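Local coordinates for nucleoprotein (Sendai virus, PDB 6M7D), which coats the viral RNA genome as a helical nucleocapsid, one subunit per six nucleotides, shielding it from nucleases and presenting it as template for transcription and replication, at residues A[72-84]-A[163-175]. Sequence-based numbering, arbitrary orientation.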
loop_
_atom_site.group_PDB
_atom_site.type_symbol
_atom_site.label_atom_id
_atom_site.label_comp_id
_atom_site.label_asym_id
_atom_site.label_seq_id
_atom_site.Cartn_x
_atom_site.Cartn_y
_atom_site.Cartn_z
ATOM N N GLY A 72 7.734 -4.222 15.120
ATOM C CA GLY A 72 6.683 -4.770 14.289
ATOM C C GLY A 72 5.646 -5.527 15.087
ATOM O O GLY A 72 4.469 -5.528 14.736
ATOM N N GLY A 73 6.063 -6.172 16.173
ATOM C CA GLY A 73 5.108 -6.839 17.039
ATOM C C GLY A 73 4.264 -5.879 17.845
ATOM O O GLY A 73 3.111 -6.173 18.153
ATOM N N PHE A 74 4.815 -4.721 18.190
ATOM C CA PHE A 74 4.005 -3.688 18.827
ATOM C C PHE A 74 2.995 -3.106 17.851
ATOM O O PHE A 74 1.852 -2.818 18.224
ATOM C CB PHE A 74 4.896 -2.592 19.391
ATOM C CG PHE A 74 5.518 -2.951 20.690
ATOM C CD1 PHE A 74 4.731 -3.261 21.775
ATOM C CD2 PHE A 74 6.888 -3.007 20.822
ATOM C CE1 PHE A 74 5.297 -3.602 22.968
ATOM C CE2 PHE A 74 7.455 -3.350 22.014
ATOM C CZ PHE A 74 6.661 -3.647 23.089
ATOM N N LEU A 75 3.393 -2.935 16.593
ATOM C CA LEU A 75 2.430 -2.527 15.577
ATOM C C LEU A 75 1.376 -3.603 15.353
ATOM O O LEU A 75 0.205 -3.291 15.128
ATOM C CB LEU A 75 3.150 -2.193 14.276
ATOM C CG LEU A 75 3.745 -0.793 14.237
ATOM C CD1 LEU A 75 4.387 -0.539 12.903
ATOM C CD2 LEU A 75 2.678 0.234 14.516
ATOM N N VAL A 76 1.771 -4.871 15.416
ATOM C CA VAL A 76 0.821 -5.970 15.283
ATOM C C VAL A 76 -0.148 -5.979 16.456
ATOM O O VAL A 76 -1.343 -6.235 16.290
ATOM C CB VAL A 76 1.583 -7.301 15.154
ATOM C CG1 VAL A 76 0.694 -8.468 15.478
ATOM C CG2 VAL A 76 2.145 -7.444 13.762
ATOM N N SER A 77 0.353 -5.694 17.656
ATOM C CA SER A 77 -0.500 -5.544 18.827
ATOM C C SER A 77 -1.515 -4.433 18.618
ATOM O O SER A 77 -2.706 -4.591 18.910
ATOM C CB SER A 77 0.363 -5.243 20.048
ATOM O OG SER A 77 1.090 -6.379 20.452
ATOM N N LEU A 78 -1.047 -3.289 18.126
ATOM C CA LEU A 78 -1.935 -2.163 17.879
ATOM C C LEU A 78 -3.019 -2.526 16.876
ATOM O O LEU A 78 -4.197 -2.229 17.091
ATOM C CB LEU A 78 -1.120 -0.973 17.390
ATOM C CG LEU A 78 -1.868 0.333 17.182
ATOM C CD1 LEU A 78 -2.645 0.683 18.423
ATOM C CD2 LEU A 78 -0.875 1.413 16.853
ATOM N N LEU A 79 -2.643 -3.177 15.779
ATOM C CA LEU A 79 -3.635 -3.547 14.779
ATOM C C LEU A 79 -4.578 -4.627 15.287
ATOM O O LEU A 79 -5.720 -4.713 14.826
ATOM C CB LEU A 79 -2.951 -4.008 13.497
ATOM C CG LEU A 79 -1.935 -3.059 12.873
ATOM C CD1 LEU A 79 -0.917 -3.847 12.093
ATOM C CD2 LEU A 79 -2.612 -2.047 11.991
ATOM N N ALA A 80 -4.127 -5.462 16.221
ATOM C CA ALA A 80 -4.998 -6.470 16.805
ATOM C C ALA A 80 -5.945 -5.891 17.841
ATOM O O ALA A 80 -6.967 -6.511 18.138
ATOM C CB ALA A 80 -4.165 -7.584 17.434
ATOM N N MET A 81 -5.618 -4.726 18.402
ATOM C CA MET A 81 -6.528 -4.064 19.331
ATOM C C MET A 81 -7.885 -3.766 18.711
ATOM O O MET A 81 -8.856 -3.564 19.443
ATOM C CB MET A 81 -5.923 -2.760 19.830
ATOM C CG MET A 81 -4.786 -2.936 20.776
ATOM S SD MET A 81 -4.310 -1.376 21.505
ATOM C CE MET A 81 -5.652 -1.146 22.651
ATOM N N ALA A 82 -7.971 -3.721 17.384
ATOM C CA ALA A 82 -9.213 -3.405 16.700
ATOM C C ALA A 82 -10.234 -4.526 16.771
ATOM O O ALA A 82 -11.381 -4.318 16.372
ATOM C CB ALA A 82 -8.922 -3.083 15.239
ATOM N N TYR A 83 -9.853 -5.696 17.261
ATOM C CA TYR A 83 -10.707 -6.867 17.244
ATOM C C TYR A 83 -11.007 -7.312 18.665
ATOM O O TYR A 83 -10.206 -7.112 19.580
ATOM C CB TYR A 83 -10.048 -7.995 16.460
ATOM C CG TYR A 83 -9.767 -7.617 15.032
ATOM C CD1 TYR A 83 -8.597 -6.967 14.682
ATOM C CD2 TYR A 83 -10.686 -7.890 14.036
ATOM C CE1 TYR A 83 -8.349 -6.612 13.390
ATOM C CE2 TYR A 83 -10.445 -7.542 12.740
ATOM C CZ TYR A 83 -9.275 -6.906 12.418
ATOM O OH TYR A 83 -9.036 -6.556 11.112
ATOM N N SER A 84 -12.191 -7.897 18.848
ATOM C CA SER A 84 -12.556 -8.412 20.159
ATOM C C SER A 84 -11.727 -9.638 20.504
ATOM O O SER A 84 -11.329 -9.826 21.661
ATOM C CB SER A 84 -14.042 -8.743 20.198
ATOM O OG SER A 84 -14.245 -10.130 20.000
ATOM N N TYR A 163 -14.049 5.065 22.103
ATOM C CA TYR A 163 -12.746 4.443 21.908
ATOM C C TYR A 163 -12.622 3.763 20.552
ATOM O O TYR A 163 -11.514 3.780 19.990
ATOM C CB TYR A 163 -12.471 3.459 23.048
ATOM C CG TYR A 163 -11.452 2.399 22.732
ATOM C CD1 TYR A 163 -10.106 2.709 22.639
ATOM C CD2 TYR A 163 -11.835 1.086 22.541
ATOM C CE1 TYR A 163 -9.176 1.740 22.354
ATOM C CE2 TYR A 163 -10.916 0.117 22.258
ATOM C CZ TYR A 163 -9.588 0.446 22.169
ATOM O OH TYR A 163 -8.675 -0.533 21.886
ATOM N N PRO A 164 -13.664 3.145 19.982
ATOM C CA PRO A 164 -13.546 2.693 18.590
ATOM C C PRO A 164 -13.105 3.786 17.634
ATOM O O PRO A 164 -12.287 3.520 16.755
ATOM C CB PRO A 164 -14.958 2.191 18.276
ATOM C CG PRO A 164 -15.452 1.708 19.558
ATOM C CD PRO A 164 -14.892 2.621 20.603
ATOM N N ALA A 165 -13.590 5.015 17.807
ATOM C CA ALA A 165 -13.220 6.094 16.895
ATOM C C ALA A 165 -11.755 6.480 17.043
ATOM O O ALA A 165 -11.057 6.675 16.043
ATOM C CB ALA A 165 -14.118 7.304 17.133
ATOM N N CYS A 166 -11.265 6.573 18.279
ATOM C CA CYS A 166 -9.874 6.952 18.507
ATOM C C CYS A 166 -8.922 5.853 18.049
ATOM O O CYS A 166 -7.919 6.115 17.365
ATOM C CB CYS A 166 -9.670 7.261 19.989
ATOM S SG CYS A 166 -10.204 8.917 20.488
ATOM N N LEU A 167 -9.216 4.612 18.433
ATOM C CA LEU A 167 -8.425 3.483 17.971
ATOM C C LEU A 167 -8.447 3.381 16.455
ATOM O O LEU A 167 -7.430 3.060 15.833
ATOM C CB LEU A 167 -8.947 2.199 18.606
ATOM C CG LEU A 167 -8.148 0.934 18.326
ATOM C CD1 LEU A 167 -6.863 0.926 19.120
ATOM C CD2 LEU A 167 -8.985 -0.278 18.632
ATOM N N GLY A 168 -9.596 3.656 15.838
ATOM C CA GLY A 168 -9.667 3.651 14.393
ATOM C C GLY A 168 -8.815 4.732 13.770
ATOM O O GLY A 168 -8.191 4.512 12.737
ATOM N N ALA A 169 -8.777 5.913 14.385
ATOM C CA ALA A 169 -7.873 6.955 13.912
ATOM C C ALA A 169 -6.436 6.458 13.890
ATOM O O ALA A 169 -5.750 6.538 12.862
ATOM C CB ALA A 169 -7.996 8.195 14.793
ATOM N N ILE A 170 -5.978 5.902 15.012
ATOM C CA ILE A 170 -4.585 5.460 15.109
ATOM C C ILE A 170 -4.292 4.358 14.091
ATOM O O ILE A 170 -3.285 4.394 13.369
ATOM C CB ILE A 170 -4.271 5.001 16.543
ATOM C CG1 ILE A 170 -4.536 6.132 17.530
ATOM C CG2 ILE A 170 -2.840 4.540 16.652
ATOM C CD1 ILE A 170 -4.355 5.730 18.967
ATOM N N ILE A 171 -5.171 3.363 14.014
ATOM C CA ILE A 171 -4.916 2.214 13.154
ATOM C C ILE A 171 -5.004 2.606 11.686
ATOM O O ILE A 171 -4.189 2.170 10.861
ATOM C CB ILE A 171 -5.884 1.079 13.516
ATOM C CG1 ILE A 171 -5.554 0.564 14.913
ATOM C CG2 ILE A 171 -5.810 -0.035 12.505
ATOM C CD1 ILE A 171 -6.516 -0.436 15.428
ATOM N N VAL A 172 -5.985 3.437 11.336
ATOM C CA VAL A 172 -6.095 3.957 9.983
ATOM C C VAL A 172 -4.828 4.690 9.595
ATOM O O VAL A 172 -4.377 4.609 8.451
ATOM C CB VAL A 172 -7.335 4.862 9.874
ATOM C CG1 VAL A 172 -7.162 5.908 8.798
ATOM C CG2 VAL A 172 -8.531 4.029 9.579
ATOM N N GLN A 173 -4.223 5.406 10.540
ATOM C CA GLN A 173 -3.001 6.121 10.206
ATOM C C GLN A 173 -1.828 5.176 10.011
ATOM O O GLN A 173 -0.962 5.433 9.172
ATOM C CB GLN A 173 -2.697 7.144 11.283
ATOM C CG GLN A 173 -3.638 8.293 11.278
ATOM C CD GLN A 173 -3.233 9.343 12.251
ATOM O OE1 GLN A 173 -2.550 10.292 11.899
ATOM N NE2 GLN A 173 -3.640 9.178 13.494
ATOM N N VAL A 174 -1.777 4.084 10.767
ATOM C CA VAL A 174 -0.752 3.073 10.511
ATOM C C VAL A 174 -0.894 2.520 9.096
ATOM O O VAL A 174 0.090 2.356 8.358
ATOM C CB VAL A 174 -0.827 1.964 11.574
ATOM C CG1 VAL A 174 0.154 0.857 11.263
ATOM C CG2 VAL A 174 -0.561 2.537 12.945
ATOM N N TRP A 175 -2.128 2.257 8.680
ATOM C CA TRP A 175 -2.353 1.777 7.320
ATOM C C TRP A 175 -1.980 2.832 6.279
ATOM O O TRP A 175 -1.423 2.513 5.217
ATOM C CB TRP A 175 -3.806 1.349 7.175
ATOM C CG TRP A 175 -4.109 0.074 7.866
ATOM C CD1 TRP A 175 -4.337 -0.104 9.191
ATOM C CD2 TRP A 175 -4.214 -1.213 7.267
ATOM N NE1 TRP A 175 -4.581 -1.419 9.460
ATOM C CE2 TRP A 175 -4.510 -2.125 8.293
ATOM C CE3 TRP A 175 -4.089 -1.685 5.963
ATOM C CZ2 TRP A 175 -4.684 -3.471 8.055
ATOM C CZ3 TRP A 175 -4.260 -3.020 5.734
ATOM C CH2 TRP A 175 -4.561 -3.897 6.769
#
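Leu-78 is the knob of this helix-helix contact, seated in a hole made by Leu-167, Ile-170, Ile-171 and Val-174. Its CG stands anti to the backbone N (chi1 -175°), which carries both methyls over the second helix: Leu-78 CD2 lies 3.7 Å from Ile-170 CG2, the two side chains meeting at nearly a right angle, and also touches Val-174 CG2, while CD1 turns to Leu-167 CD1. Ile-171, one wall of that hole, uses both of its branches. Ile-171 CG2 packs on Leu-79 CD2 at 3.8 Å, and the extended CG1 arm brings Ile-171 CD1 to 3.6 Å from Ala-82 CB and up to the carbonyl O of Leu-78. The same Leu-79 methyl meets the pyrrole side of the Trp-175 indole obliquely, around CD1 and NE1, and Val-174 CG1 is shared between Leu-79 and Leu-75. Met-81 bends at chi3 (75°) to set CE at the edge of the Tyr-163 ring near OH, with its CB against Leu-167 CD1. The 72-80 and 163-175 axes cross at -135°, 9.9 Å apart, with no hydrogen bond between the segments. This buried apolar packing probably belongs to the globular Ncore; the Trp-175 side chain is about 9 Å from those of RNA-binding Tyr-260 and Arg-195. Helix 47-62 flanks Met-81 and Tyr-163, helices 227-239 and 249-261 flank Trp-175, and Ser-77 OG ties helix 68-80 to strand 33-40 through Phe-38 N.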